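Local coordinates for transaminase (Bacillus megaterium, PDB 5G0A), which probably transfers amino groups between amines or amino acids and carbonyl compounds, with S selectivity, using pyridoxal-5'-phosphate as cofactor, at residues B[144-149]-B[192-197]; B[161-166]-B[406-411]; B[211-216]-B[246-251]. All coordinates share one frame; numbering follows the deposited sequence.

Interaction 1: B[144-149]-B[192-197]. With PLP (pyridoxal-5'-phosphate), chain K.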
loop_
_atom_site.group_PDB
_atom_site.type_symbol
_atom_site.label_atom_id
_atom_site.label_comp_id
_atom_site.label_asym_id
_atom_site.label_seq_id
_atom_site.Cartn_x
_atom_site.Cartn_y
_atom_site.Cartn_z
ATOM N N ARG B 144 9.144 -16.629 1.624
ATOM C CA ARG B 144 9.859 -17.258 0.503
ATOM C C ARG B 144 8.913 -17.612 -0.630
ATOM O O ARG B 144 7.756 -17.950 -0.397
ATOM C CB ARG B 144 10.619 -18.535 0.935
ATOM C CG ARG B 144 11.734 -18.305 1.966
ATOM C CD ARG B 144 11.231 -18.391 3.415
ATOM N NE ARG B 144 10.382 -19.580 3.605
ATOM C CZ ARG B 144 10.833 -20.829 3.721
ATOM N NH1 ARG B 144 12.149 -21.084 3.693
ATOM N NH2 ARG B 144 9.971 -21.838 3.851
ATOM N N GLU B 145 9.437 -17.588 -1.853
ATOM C CA GLU B 145 8.748 -18.155 -3.012
ATOM C C GLU B 145 8.203 -19.546 -2.657
ATOM O O GLU B 145 8.915 -20.345 -2.055
ATOM C CB GLU B 145 9.698 -18.262 -4.224
ATOM C CG GLU B 145 8.926 -18.589 -5.502
ATOM C CD GLU B 145 9.770 -18.984 -6.707
ATOM O OE1 GLU B 145 10.942 -19.385 -6.547
ATOM O OE2 GLU B 145 9.237 -18.892 -7.834
ATOM N N HIS B 146 6.951 -19.792 -3.042
ATOM C CA HIS B 146 6.210 -21.043 -2.828
ATOM C C HIS B 146 5.741 -21.321 -1.398
ATOM O O HIS B 146 5.150 -22.387 -1.157
ATOM C CB HIS B 146 6.961 -22.280 -3.359
ATOM C CG HIS B 146 7.501 -22.120 -4.748
ATOM N ND1 HIS B 146 6.773 -21.563 -5.776
ATOM C CD2 HIS B 146 8.696 -22.471 -5.280
ATOM C CE1 HIS B 146 7.501 -21.573 -6.884
ATOM N NE2 HIS B 146 8.668 -22.118 -6.609
ATOM N N ASP B 147 5.957 -20.391 -0.466
ATOM C CA ASP B 147 5.438 -20.587 0.890
ATOM C C ASP B 147 3.923 -20.473 0.857
ATOM O O ASP B 147 3.371 -19.654 0.123
ATOM C CB ASP B 147 5.953 -19.529 1.876
ATOM C CG ASP B 147 7.247 -19.918 2.554
ATOM O OD1 ASP B 147 7.906 -20.880 2.112
ATOM O OD2 ASP B 147 7.583 -19.281 3.579
ATOM N N TYR B 148 3.286 -21.285 1.692
ATOM C CA TYR B 148 1.859 -21.145 1.998
ATOM C C TYR B 148 1.726 -20.906 3.498
ATOM O O TYR B 148 2.231 -21.702 4.306
ATOM C CB TYR B 148 1.072 -22.386 1.560
ATOM C CG TYR B 148 -0.421 -22.176 1.796
ATOM C CD1 TYR B 148 -1.169 -21.398 0.901
ATOM C CD2 TYR B 148 -1.054 -22.674 2.938
ATOM C CE1 TYR B 148 -2.516 -21.132 1.124
ATOM C CE2 TYR B 148 -2.425 -22.438 3.163
ATOM C CZ TYR B 148 -3.137 -21.657 2.249
ATOM O OH TYR B 148 -4.479 -21.388 2.437
ATOM N N HIS B 149 1.083 -19.798 3.871
ATOM C CA HIS B 149 0.901 -19.461 5.265
ATOM C C HIS B 149 -0.564 -19.163 5.581
ATOM O O HIS B 149 -0.867 -18.632 6.638
ATOM C CB HIS B 149 1.816 -18.280 5.686
ATOM C CG HIS B 149 3.275 -18.609 5.609
ATOM N ND1 HIS B 149 3.862 -19.551 6.429
ATOM C CD2 HIS B 149 4.265 -18.133 4.808
ATOM C CE1 HIS B 149 5.148 -19.657 6.121
ATOM N NE2 HIS B 149 5.418 -18.799 5.149
ATOM N N ALA B 192 11.682 -13.675 -0.555
ATOM C CA ALA B 192 13.049 -14.221 -0.683
ATOM C C ALA B 192 13.038 -15.516 -1.449
ATOM O O ALA B 192 11.969 -16.097 -1.690
ATOM C CB ALA B 192 13.659 -14.429 0.707
ATOM N N PRO B 193 14.230 -15.994 -1.854
ATOM C CA PRO B 193 14.229 -17.237 -2.640
ATOM C C PRO B 193 13.771 -18.456 -1.839
ATOM O O PRO B 193 13.939 -18.516 -0.624
ATOM C CB PRO B 193 15.690 -17.408 -3.085
ATOM C CG PRO B 193 16.479 -16.325 -2.421
ATOM C CD PRO B 193 15.543 -15.315 -1.838
ATOM N N SER B 194 13.172 -19.414 -2.522
ATOM C CA SER B 194 12.880 -20.679 -1.876
ATOM C C SER B 194 14.213 -21.371 -1.519
ATOM O O SER B 194 15.243 -21.125 -2.173
ATOM C CB SER B 194 12.039 -21.550 -2.807
ATOM O OG SER B 194 12.773 -21.935 -3.939
ATOM N N PRO B 195 14.201 -22.239 -0.497
ATOM C CA PRO B 195 15.418 -22.977 -0.151
ATOM C C PRO B 195 15.987 -23.832 -1.285
ATOM O O PRO B 195 17.174 -24.150 -1.265
ATOM C CB PRO B 195 14.951 -23.903 0.980
ATOM C CG PRO B 195 13.804 -23.194 1.588
ATOM C CD PRO B 195 13.091 -22.550 0.431
ATOM N N ASN B 196 15.151 -24.208 -2.248
ATOM C CA ASN B 196 15.548 -25.117 -3.327
ATOM C C ASN B 196 15.867 -24.418 -4.648
ATOM O O ASN B 196 16.011 -25.075 -5.680
ATOM C CB ASN B 196 14.455 -26.165 -3.570
ATOM C CG ASN B 196 14.516 -27.328 -2.589
ATOM O OD1 ASN B 196 15.435 -27.434 -1.770
ATOM N ND2 ASN B 196 13.535 -28.220 -2.680
ATOM N N MET B 197 15.967 -23.094 -4.612
ATOM C CA MET B 197 15.974 -22.289 -5.837
ATOM C C MET B 197 17.251 -22.409 -6.671
ATOM O O MET B 197 17.185 -22.407 -7.904
ATOM C CB MET B 197 15.692 -20.818 -5.507
ATOM C CG MET B 197 15.161 -20.012 -6.681
ATOM S SD MET B 197 14.200 -18.580 -6.161
ATOM C CE MET B 197 13.707 -17.922 -7.757
HETATM N N1 PLP K . 0.205 -22.388 7.304
HETATM C C2 PLP K . 0.536 -23.586 6.765
HETATM C C2A PLP K . 1.991 -23.976 6.630
HETATM C C3 PLP K . -0.529 -24.543 6.386
HETATM O O3 PLP K . -0.253 -25.758 5.889
HETATM C C4 PLP K . -1.934 -24.143 6.563
HETATM C C4A PLP K . -3.061 -25.118 6.223
HETATM C C5 PLP K . -2.148 -22.785 7.119
HETATM C C6 PLP K . -1.067 -21.975 7.434
HETATM C C5A PLP K . -3.542 -22.202 7.299
HETATM O O4P PLP K . -4.357 -22.938 8.186
HETATM P P PLP K . -5.960 -22.797 8.014
HETATM O O1P PLP K . -6.420 -23.546 9.235
HETATM O O2P PLP K . -6.344 -21.327 7.998
HETATM O O3P PLP K . -6.291 -23.489 6.719
#
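Arg-144 and Ala-192 form a parallel beta bridge, their CA atoms 4.6 Å apart and both side chains on the same face of the sheet. The bridge sits at the very end of strands 140-144 and 189-192. Glu-145 N donates to Ala-192 O at 2.9 Å, with an angle of 162° at the hydrogen. Ala-192 O also takes a CA-H...O contact from Arg-144 CA at 3.3 Å. Beyond this point each chain turns: residues 144-147 make a type II turn, residues 194-197 a type I turn. Ser-194 N is buried by the contact and has no partner in the model.

The side chain of Arg-144 first passes Pro-193 O with its CG. Its NH1 then meets Pro-195 CG at 3.4 Å, and the two side chains cross at about a right angle. Bends at chi2 (89°) and chi3 (47°) fold the guanidinium back to its own turn. There Arg-144 NE forms a nearly straight salt bridge to Asp-147 OD2 at 2.8 Å, in the guanidinium plane.

Within this chain, strand 189-192 is outermost in the seven-stranded sheet of this class-III aminotransferase, a fold type I PLP enzyme. Segment 144-149 leads from the neighbouring strand to the cofactor. His-149 NE2 donates to Asp-147 OD2 at 2.7 Å. Arg-144 and His-149 reach that oxygen from opposite faces of the carboxylate plane, which braces it between them. His-149 ND1 is bonded to Asp-269, another pocket residue. Tyr-148 turns a ring edge to the cofactor, with CE2 3.8 Å from PLP C4.

Glu-145 and Met-197 cross at about a right angle, with Glu-145 OE1 3.4 Å from Met-197 CE. Glu-145 CG covers one face of the His-146 ring. Tyr-218 of the second subunit packs on Met-197.

Interaction 2: B[161-166]-B[406-411]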
loop_
_atom_site.group_PDB
_atom_site.type_symbol
_atom_site.label_atom_id
_atom_site.label_comp_id
_atom_site.label_asym_id
_atom_site.label_seq_id
_atom_site.Cartn_x
_atom_site.Cartn_y
_atom_site.Cartn_z
ATOM N N LEU B 161 2.527 -18.772 -3.038
ATOM C CA LEU B 161 2.211 -19.964 -3.811
ATOM C C LEU B 161 1.102 -19.535 -4.751
ATOM O O LEU B 161 -0.018 -19.318 -4.316
ATOM C CB LEU B 161 1.752 -21.097 -2.874
ATOM C CG LEU B 161 1.573 -22.471 -3.529
ATOM C CD1 LEU B 161 2.892 -22.965 -4.095
ATOM C CD2 LEU B 161 1.014 -23.460 -2.520
ATOM N N ARG B 162 1.438 -19.390 -6.037
ATOM C CA ARG B 162 0.588 -18.710 -7.029
ATOM C C ARG B 162 -0.830 -19.267 -7.127
ATOM O O ARG B 162 -1.796 -18.521 -7.328
ATOM C CB ARG B 162 1.252 -18.816 -8.406
ATOM C CG ARG B 162 0.641 -17.934 -9.468
ATOM C CD ARG B 162 1.439 -18.064 -10.751
ATOM N NE ARG B 162 0.839 -17.288 -11.832
ATOM C CZ ARG B 162 0.985 -17.572 -13.123
ATOM N NH1 ARG B 162 1.681 -18.651 -13.499
ATOM N NH2 ARG B 162 0.417 -16.787 -14.040
ATOM N N SER B 163 -0.935 -20.583 -6.970
ATOM C CA SER B 163 -2.168 -21.320 -7.191
ATOM C C SER B 163 -3.071 -21.391 -5.966
ATOM O O SER B 163 -4.125 -22.020 -6.011
ATOM C CB SER B 163 -1.838 -22.756 -7.648
ATOM O OG SER B 163 -0.915 -23.392 -6.765
ATOM N N TYR B 164 -2.669 -20.740 -4.880
ATOM C CA TYR B 164 -3.426 -20.831 -3.645
ATOM C C TYR B 164 -3.694 -19.476 -3.000
ATOM O O TYR B 164 -3.812 -19.382 -1.781
ATOM C CB TYR B 164 -2.731 -21.808 -2.674
ATOM C CG TYR B 164 -3.057 -23.242 -3.012
ATOM C CD1 TYR B 164 -4.197 -23.853 -2.486
ATOM C CD2 TYR B 164 -2.256 -23.973 -3.886
ATOM C CE1 TYR B 164 -4.517 -25.161 -2.810
ATOM C CE2 TYR B 164 -2.568 -25.289 -4.207
ATOM C CZ TYR B 164 -3.702 -25.865 -3.673
ATOM O OH TYR B 164 -4.036 -27.163 -3.981
ATOM N N ARG B 165 -3.851 -18.436 -3.822
ATOM C CA ARG B 165 -4.056 -17.096 -3.294
ATOM C C ARG B 165 -5.484 -16.569 -3.504
ATOM O O ARG B 165 -5.698 -15.367 -3.632
ATOM C CB ARG B 165 -3.006 -16.145 -3.888
ATOM C CG ARG B 165 -1.592 -16.372 -3.359
ATOM C CD ARG B 165 -0.571 -15.470 -4.064
ATOM N NE ARG B 165 -1.027 -14.080 -4.120
ATOM C CZ ARG B 165 -1.030 -13.242 -3.084
ATOM N NH1 ARG B 165 -0.539 -13.625 -1.916
ATOM N NH2 ARG B 165 -1.503 -12.005 -3.234
ATOM N N SER B 166 -6.464 -17.479 -3.509
ATOM C CA SER B 166 -7.896 -17.107 -3.543
ATOM C C SER B 166 -8.345 -16.279 -4.748
ATOM O O SER B 166 -9.354 -15.572 -4.689
ATOM C CB SER B 166 -8.301 -16.413 -2.237
ATOM O OG SER B 166 -7.936 -17.232 -1.130
ATOM N N ARG B 406 5.901 -25.344 -9.711
ATOM C CA ARG B 406 5.207 -24.781 -8.555
ATOM C C ARG B 406 4.639 -23.385 -8.843
ATOM O O ARG B 406 3.971 -22.791 -7.987
ATOM C CB ARG B 406 6.109 -24.800 -7.311
ATOM C CG ARG B 406 6.418 -26.205 -6.777
ATOM C CD ARG B 406 7.603 -26.182 -5.814
ATOM N NE ARG B 406 7.899 -27.509 -5.276
ATOM C CZ ARG B 406 8.727 -28.393 -5.833
ATOM N NH1 ARG B 406 9.368 -28.102 -6.963
ATOM N NH2 ARG B 406 8.926 -29.576 -5.251
ATOM N N ASN B 407 4.893 -22.879 -10.054
ATOM C CA ASN B 407 4.295 -21.630 -10.533
ATOM C C ASN B 407 3.093 -21.871 -11.451
ATOM O O ASN B 407 2.625 -20.950 -12.120
ATOM C CB ASN B 407 5.345 -20.721 -11.210
ATOM C CG ASN B 407 6.136 -19.895 -10.207
ATOM O OD1 ASN B 407 5.630 -19.559 -9.140
ATOM N ND2 ASN B 407 7.389 -19.562 -10.548
ATOM N N PHE B 408 2.578 -23.104 -11.460
ATOM C CA PHE B 408 1.383 -23.433 -12.250
ATOM C C PHE B 408 0.141 -22.781 -11.640
ATOM O O PHE B 408 0.204 -22.245 -10.530
ATOM C CB PHE B 408 1.199 -24.967 -12.371
ATOM C CG PHE B 408 0.312 -25.572 -11.297
ATOM C CD1 PHE B 408 0.619 -25.420 -9.946
ATOM C CD2 PHE B 408 -0.832 -26.296 -11.646
ATOM C CE1 PHE B 408 -0.207 -25.960 -8.968
ATOM C CE2 PHE B 408 -1.653 -26.851 -10.671
ATOM C CZ PHE B 408 -1.343 -26.678 -9.334
ATOM N N THR B 409 -0.973 -22.813 -12.370
ATOM C CA THR B 409 -2.263 -22.386 -11.836
ATOM C C THR B 409 -3.266 -23.525 -12.036
ATOM O O THR B 409 -3.032 -24.440 -12.844
ATOM C CB THR B 409 -2.814 -21.104 -12.506
ATOM O OG1 THR B 409 -3.362 -21.422 -13.789
ATOM C CG2 THR B 409 -1.724 -20.024 -12.653
ATOM N N HIS B 410 -4.380 -23.465 -11.313
ATOM C CA HIS B 410 -5.434 -24.457 -11.482
ATOM C C HIS B 410 -6.243 -24.272 -12.777
ATOM O O HIS B 410 -7.212 -24.988 -13.019
ATOM C CB HIS B 410 -6.351 -24.505 -10.252
ATOM C CG HIS B 410 -5.687 -25.068 -9.031
ATOM N ND1 HIS B 410 -5.093 -24.274 -8.074
ATOM C CD2 HIS B 410 -5.561 -26.343 -8.595
ATOM C CE1 HIS B 410 -4.600 -25.038 -7.112
ATOM N NE2 HIS B 410 -4.871 -26.300 -7.404
ATOM N N GLY B 411 -5.829 -23.311 -13.601
ATOM C CA GLY B 411 -6.389 -23.124 -14.942
ATOM C C GLY B 411 -6.044 -24.295 -15.851
ATOM O O GLY B 411 -6.718 -24.526 -16.845
HETATM O O HOH W 1 4.098 -20.478 -6.625
HETATM O O HOH W 2 1.295 -22.421 -8.045
#
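Arg-162 lies with one face of its guanidinium under the methyl of Thr-409, Thr-409 CG2 being 3.7 Å from Arg-162 CZ and over the centre of the group. The edge of the same group points to the backbone of Asn-407. Arg-162 NH1 donates to Asn-407 O at 2.8 Å, close to the guanidinium plane, with an angle of 153° at the hydrogen. CG is anti to the backbone N (chi1 -168°) and the chain runs straight on to NE, which carries the charged end past Phe-408 O to this carbonyl. With an alanine here, Asn-407 O would probably be left without its charged donor, and the Thr-409 methyl without the flat surface it rests on.

The second main pair is Tyr-164 and His-410, an offset edge-to-face stack with centroids 5.1 Å apart and planes at 84°. The edge of His-410 meets the face of Tyr-164, and CE1 of His-410 comes 3.6 Å from CE2 of Tyr-164. Phe-25 packs against both rings. His-410 ND1 is bonded to Glu-326 of the third subunit, so this corner also belongs to a subunit interface.

Both segments are loops of the class-III aminotransferase fold. Segment 161-166 comes before strand 168-169. Segment 406-411 comes before helix 418-427. Thr-409 OG1 accepts from Gly-411 N in an ST turn and is also bonded to Glu-174.

Between the two main pairs Ser-163 OG lies 3.5 Å from Phe-408 CE1. Ser-163 OG donates to a water oxygen at 2.7 Å, and this water donates in turn to Arg-406 O and Phe-408 O. A second water accepts from Arg-162 N at 2.9 Å, beside Asn-407 OD1. Asn-407 OD1 is also bonded to Asn-225 of the second subunit.

Interaction 3: B[211-216]-B[246-251]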
loop_
_atom_site.group_PDB
_atom_site.type_symbol
_atom_site.label_atom_id
_atom_site.label_comp_id
_atom_site.label_asym_id
_atom_site.label_seq_id
_atom_site.Cartn_x
_atom_site.Cartn_y
_atom_site.Cartn_z
ATOM N N GLY B 211 30.521 -20.634 2.548
ATOM C CA GLY B 211 29.679 -21.758 2.983
ATOM C C GLY B 211 28.206 -21.413 3.170
ATOM O O GLY B 211 27.389 -22.282 3.490
ATOM N N GLU B 212 27.872 -20.143 2.964
ATOM C CA GLU B 212 26.495 -19.655 3.053
ATOM C C GLU B 212 25.703 -20.121 1.827
ATOM O O GLU B 212 26.142 -19.940 0.690
ATOM C CB GLU B 212 26.504 -18.127 3.141
ATOM C CG GLU B 212 25.152 -17.470 3.383
ATOM C CD GLU B 212 25.226 -15.954 3.392
ATOM O OE1 GLU B 212 26.080 -15.371 2.683
ATOM O OE2 GLU B 212 24.414 -15.330 4.103
ATOM N N LEU B 213 24.551 -20.755 2.057
ATOM C CA LEU B 213 23.673 -21.123 0.953
ATOM C C LEU B 213 23.320 -19.856 0.188
ATOM O O LEU B 213 23.093 -18.799 0.787
ATOM C CB LEU B 213 22.409 -21.828 1.464
ATOM C CG LEU B 213 22.547 -23.269 1.964
ATOM C CD1 LEU B 213 21.260 -23.720 2.650
ATOM C CD2 LEU B 213 22.878 -24.222 0.828
ATOM N N LEU B 214 23.290 -19.958 -1.138
ATOM C CA LEU B 214 22.994 -18.809 -1.991
ATOM C C LEU B 214 21.604 -18.233 -1.706
ATOM O O LEU B 214 21.411 -17.012 -1.730
ATOM C CB LEU B 214 23.133 -19.170 -3.477
ATOM C CG LEU B 214 24.417 -18.752 -4.210
ATOM C CD1 LEU B 214 25.687 -19.191 -3.499
ATOM C CD2 LEU B 214 24.402 -19.255 -5.650
ATOM N N SER B 215 20.647 -19.121 -1.447
ATOM C CA SER B 215 19.311 -18.689 -1.037
ATOM C C SER B 215 19.374 -17.793 0.198
ATOM O O SER B 215 18.721 -16.743 0.237
ATOM C CB SER B 215 18.403 -19.896 -0.783
ATOM O OG SER B 215 18.913 -20.648 0.296
ATOM N N VAL B 216 20.123 -18.229 1.216
ATOM C CA VAL B 216 20.326 -17.444 2.433
ATOM C C VAL B 216 21.082 -16.139 2.154
ATOM O O VAL B 216 20.713 -15.062 2.658
ATOM C CB VAL B 216 21.041 -18.273 3.530
ATOM C CG1 VAL B 216 21.375 -17.406 4.738
ATOM C CG2 VAL B 216 20.190 -19.485 3.933
ATOM N N MET B 246 11.319 -29.884 0.361
ATOM C CA MET B 246 12.139 -30.173 1.526
ATOM C C MET B 246 13.440 -29.398 1.361
ATOM O O MET B 246 14.045 -29.438 0.290
ATOM C CB MET B 246 12.453 -31.670 1.601
ATOM C CG MET B 246 11.306 -32.539 2.090
ATOM S SD MET B 246 10.991 -32.297 3.847
ATOM C CE MET B 246 12.444 -33.043 4.603
ATOM N N PRO B 247 13.875 -28.688 2.410
ATOM C CA PRO B 247 15.076 -27.879 2.243
ATOM C C PRO B 247 16.355 -28.705 2.416
ATOM O O PRO B 247 16.312 -29.783 3.010
ATOM C CB PRO B 247 14.958 -26.870 3.381
ATOM C CG PRO B 247 14.242 -27.609 4.463
ATOM C CD PRO B 247 13.365 -28.640 3.794
ATOM N N PRO B 248 17.494 -28.193 1.907
ATOM C CA PRO B 248 18.776 -28.775 2.283
ATOM C C PRO B 248 18.941 -28.623 3.783
ATOM O O PRO B 248 18.568 -27.582 4.342
ATOM C CB PRO B 248 19.789 -27.890 1.552
ATOM C CG PRO B 248 19.082 -26.589 1.340
ATOM C CD PRO B 248 17.654 -26.979 1.084
ATOM N N TYR B 249 19.471 -29.652 4.434
ATOM C CA TYR B 249 19.591 -29.652 5.887
ATOM C C TYR B 249 20.053 -28.315 6.457
ATOM O O TYR B 249 19.634 -27.926 7.538
ATOM C CB TYR B 249 20.555 -30.751 6.373
ATOM C CG TYR B 249 20.711 -30.698 7.870
ATOM C CD1 TYR B 249 19.742 -31.255 8.699
ATOM C CD2 TYR B 249 21.792 -30.033 8.462
ATOM C CE1 TYR B 249 19.856 -31.187 10.074
ATOM C CE2 TYR B 249 21.909 -29.950 9.843
ATOM C CZ TYR B 249 20.937 -30.531 10.638
ATOM O OH TYR B 249 21.030 -30.468 12.010
ATOM N N GLU B 250 20.947 -27.635 5.741
ATOM C CA GLU B 250 21.622 -26.469 6.275
ATOM C C GLU B 250 20.805 -25.176 6.266
ATOM O O GLU B 250 21.154 -24.221 6.958
ATOM C CB GLU B 250 22.915 -26.219 5.514
ATOM C CG GLU B 250 24.113 -26.120 6.433
ATOM C CD GLU B 250 24.209 -27.307 7.370
ATOM O OE1 GLU B 250 24.308 -28.441 6.867
ATOM O OE2 GLU B 250 24.168 -27.108 8.609
ATOM N N TYR B 251 19.764 -25.142 5.452
ATOM C CA TYR B 251 18.961 -23.913 5.289
ATOM C C TYR B 251 18.429 -23.332 6.611
ATOM O O TYR B 251 18.669 -22.152 6.919
ATOM C CB TYR B 251 17.829 -24.146 4.275
ATOM C CG TYR B 251 16.982 -22.907 4.092
ATOM C CD1 TYR B 251 17.358 -21.906 3.185
ATOM C CD2 TYR B 251 15.833 -22.714 4.873
ATOM C CE1 TYR B 251 16.594 -20.743 3.034
ATOM C CE2 TYR B 251 15.056 -21.565 4.728
ATOM C CZ TYR B 251 15.434 -20.593 3.816
ATOM O OH TYR B 251 14.659 -19.469 3.689
#
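Leu-213 and Tyr-251 carry most of this contact, and the largest group of contacts is apolar. A single methyl, Leu-213 CD1, does nearly all the work for its residue. It lies 3.8 Å from Pro-248 CG and also 3.8 Å from Tyr-251 CB. The same methyl sits 3.5 Å from Tyr-251 N and passes close to the CB of Glu-250. With CG anti to its carbonyl carbon (chi1 -74°), Leu-213 reaches into the bend of the other chain. Val-216 adds CG2, 3.8 Å from Tyr-251 CD1.

One polar atom joins this surface. Ser-215 OG comes to the edge of the Tyr-251 ring, in its plane, at 3.5 Å from CD1. It is a van der Waals neighbour there.

A backbone bond shapes one side. Residues 248-251 form a type I turn, in which Tyr-251 N donates to Pro-248 O at 2.9 Å. Tyr-251 then opens helix 251-262. On the other side Leu-213 holds the N-cap position of helix 214-226. The contact thus packs the starts of two helices of the class-III aminotransferase fold against each other. Gln-254 of the second helix strengthens this, bonding to Leu-213 N and Gly-211 O. The far end of Tyr-251 is fixed separately, its OH being hydrogen-bonded to Arg-144 NH1.

The two segments share no hydrogen bond or salt bridge. Their fit therefore rests on the shape of methyl groups, proline ring and tyrosine edge, while the Tyr-251 hydroxyl is tied to Arg-144 beside the contact. The Tyr-251 N that the leucine methyl covers already has its turn partner, so burying it probably costs little.

Overall arrangement
From the N terminus, the chain leaves strand 140-144 and opens interaction 1, which closes, with 42 residues between its segments, at the end of strand 189-192. Before that, residues 161-166 have opened interaction 2, whose partner lies far along the chain at 406-411. Interactions 1 and 2 therefore cross. Interaction 3 follows interaction 1 in series: 211-216 meets 246-251 across 29 residues, wholly within the long span of interaction 2. Interaction 1 touches both others, but interactions 2 and 3 stay about 6 Å apart at their nearest atoms. Together they join the sheet edge at strand 189-192 and the loop running to the cofactor to the starts of helices 214-226 and 251-262 and to the loop before helix 418-427.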